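Local coordinates for endolysin PlyC, small cell-wall binding subunit (Streptococcus phage C1, PDB 4F87), which forms the eight-membered ring of the PlyC endolysin that interacts with the streptococcal cell wall during phage-driven lysis of the host, at residues Ile43-Val46 and Gln47-Gln51. Numbering follows the deposited sequence.
Sequences IETV and QGFQQ
V46 and Q50, one turn apart on the helix 43-50, set their side chains alongside each other. The valine puts CG1 anti to its backbone N (chi1 173°), and this methyl meets the amide end of the glutamine, with V46 CG1 3.7 Å from Q50 NE2. Q50 reaches it by running back along the helix in an outstretched chain, its CG passing 3.2 Å from V46 O. That carbonyl also accepts the backbone bond from Q50 N (2.9 Å), while Q50 NE2 is held by a hydrogen bond to S55 OG, so the amide bridges the helix and the strand 55-57.

Q47 occupies another side of the helix. Its CG sits beside the backbone N (chi1 -63°), which brings Q47 CG to 3.5 Å from I43 O; the isoleucine side chain comes no nearer than 4.5 Å, from I43 CG1 to the amide carbon Q47 CD. Q47 N donates to the same oxygen, I43 O, in a nearly straight bond of 2.9 Å. It is one of four consecutive i to i+4 bonds, the others donated by G48, F49 and Q50, in a two-turn alpha-helix that packs against the mixed sheet. V46 rests there on I40 and on Y29, a residue that interacts with the host cell wall, and F49 touches L18 and I33.

On a further flank T45 and F49 extend next to one another, with the threonine methyl T45 CG2 3.9 Å from F49 CD2. T45 O lies in the ring plane, 3.4 Å from F49 CD2 at the edge. Turning CG2 toward F49 leaves T45 OG1 to hydrogen-bond D62 and S59 of a neighbouring subunit, whose I66 also packs on F49, placing this flank in the interface of the octameric ring.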
loop_
_atom_site.group_PDB
_atom_site.type_symbol
_atom_site.label_atom_id
_atom_site.label_comp_id
_atom_site.label_asym_id
_atom_site.label_seq_id
_atom_site.Cartn_x
_atom_site.Cartn_y
_atom_site.Cartn_z
ATOM N N ILE B 43 -24.749 20.653 -11.436
ATOM C CA ILE B 43 -24.989 19.253 -11.163
ATOM C C ILE B 43 -24.126 18.332 -12.035
ATOM O O ILE B 43 -23.753 17.247 -11.568
ATOM C CB ILE B 43 -26.501 18.906 -11.243
ATOM C CG1 ILE B 43 -26.834 17.603 -10.475
ATOM C CG2 ILE B 43 -27.015 18.861 -12.676
ATOM C CD1 ILE B 43 -26.692 17.702 -8.919
ATOM N N GLU B 44 -23.739 18.776 -13.237
ATOM C CA GLU B 44 -22.864 17.951 -14.060
ATOM C C GLU B 44 -21.568 17.624 -13.303
ATOM O O GLU B 44 -21.095 16.489 -13.356
ATOM C CB GLU B 44 -22.548 18.693 -15.352
ATOM C CG GLU B 44 -21.518 17.948 -16.187
ATOM C CD GLU B 44 -21.123 18.624 -17.474
ATOM O OE1 GLU B 44 -21.022 19.867 -17.502
ATOM O OE2 GLU B 44 -20.817 17.887 -18.436
ATOM N N THR B 45 -21.001 18.620 -12.602
ATOM C CA THR B 45 -19.762 18.445 -11.852
ATOM C C THR B 45 -19.974 17.513 -10.682
ATOM O O THR B 45 -19.081 16.727 -10.364
ATOM C CB THR B 45 -19.282 19.821 -11.395
ATOM O OG1 THR B 45 -19.213 20.711 -12.534
ATOM C CG2 THR B 45 -17.922 19.753 -10.696
ATOM N N VAL B 46 -21.136 17.624 -10.001
ATOM C CA VAL B 46 -21.419 16.704 -8.911
ATOM C C VAL B 46 -21.408 15.262 -9.456
ATOM O O VAL B 46 -20.771 14.376 -8.876
ATOM C CB VAL B 46 -22.790 17.035 -8.287
ATOM C CG1 VAL B 46 -23.201 15.971 -7.254
ATOM C CG2 VAL B 46 -22.760 18.430 -7.651
ATOM N N GLN B 47 -22.108 15.030 -10.557
ATOM C CA GLN B 47 -22.164 13.671 -11.115
ATOM C C GLN B 47 -20.785 13.193 -11.568
ATOM O O GLN B 47 -20.447 12.022 -11.356
ATOM C CB GLN B 47 -23.191 13.593 -12.238
ATOM C CG GLN B 47 -24.605 13.869 -11.736
ATOM C CD GLN B 47 -25.588 14.024 -12.882
ATOM O OE1 GLN B 47 -25.380 14.755 -13.870
ATOM N NE2 GLN B 47 -26.729 13.395 -12.727
ATOM N N GLY B 48 -19.974 14.096 -12.121
ATOM C CA GLY B 48 -18.620 13.747 -12.516
ATOM C C GLY B 48 -17.768 13.306 -11.339
ATOM O O GLY B 48 -17.174 12.214 -11.356
ATOM N N PHE B 49 -17.762 14.122 -10.255
ATOM C CA PHE B 49 -16.969 13.726 -9.089
ATOM C C PHE B 49 -17.531 12.522 -8.362
ATOM O O PHE B 49 -16.745 11.782 -7.766
ATOM C CB PHE B 49 -16.755 14.910 -8.139
ATOM C CG PHE B 49 -15.576 15.726 -8.627
ATOM C CD1 PHE B 49 -14.274 15.366 -8.295
ATOM C CD2 PHE B 49 -15.759 16.777 -9.517
ATOM C CE1 PHE B 49 -13.171 16.057 -8.811
ATOM C CE2 PHE B 49 -14.661 17.475 -10.028
ATOM C CZ PHE B 49 -13.368 17.102 -9.691
ATOM N N GLN B 50 -18.848 12.265 -8.478
ATOM C CA GLN B 50 -19.425 11.055 -7.875
ATOM C C GLN B 50 -18.860 9.782 -8.517
ATOM O O GLN B 50 -18.978 8.710 -7.922
ATOM C CB GLN B 50 -20.957 11.068 -7.941
ATOM C CG GLN B 50 -21.555 11.994 -6.887
ATOM C CD GLN B 50 -23.037 12.173 -6.977
ATOM O OE1 GLN B 50 -23.650 11.983 -8.035
ATOM N NE2 GLN B 50 -23.624 12.588 -5.842
ATOM N N GLN B 51 -18.191 9.886 -9.672
ATOM C CA GLN B 51 -17.564 8.699 -10.267
ATOM C C GLN B 51 -16.252 8.361 -9.575
ATOM O O GLN B 51 -15.771 7.222 -9.733
ATOM C CB GLN B 51 -17.262 8.942 -11.749
ATOM C CG GLN B 51 -18.532 9.189 -12.584
ATOM C CD GLN B 51 -19.268 7.891 -12.890
ATOM O OE1 GLN B 51 -18.866 7.093 -13.747
ATOM N NE2 GLN B 51 -20.344 7.632 -12.173
#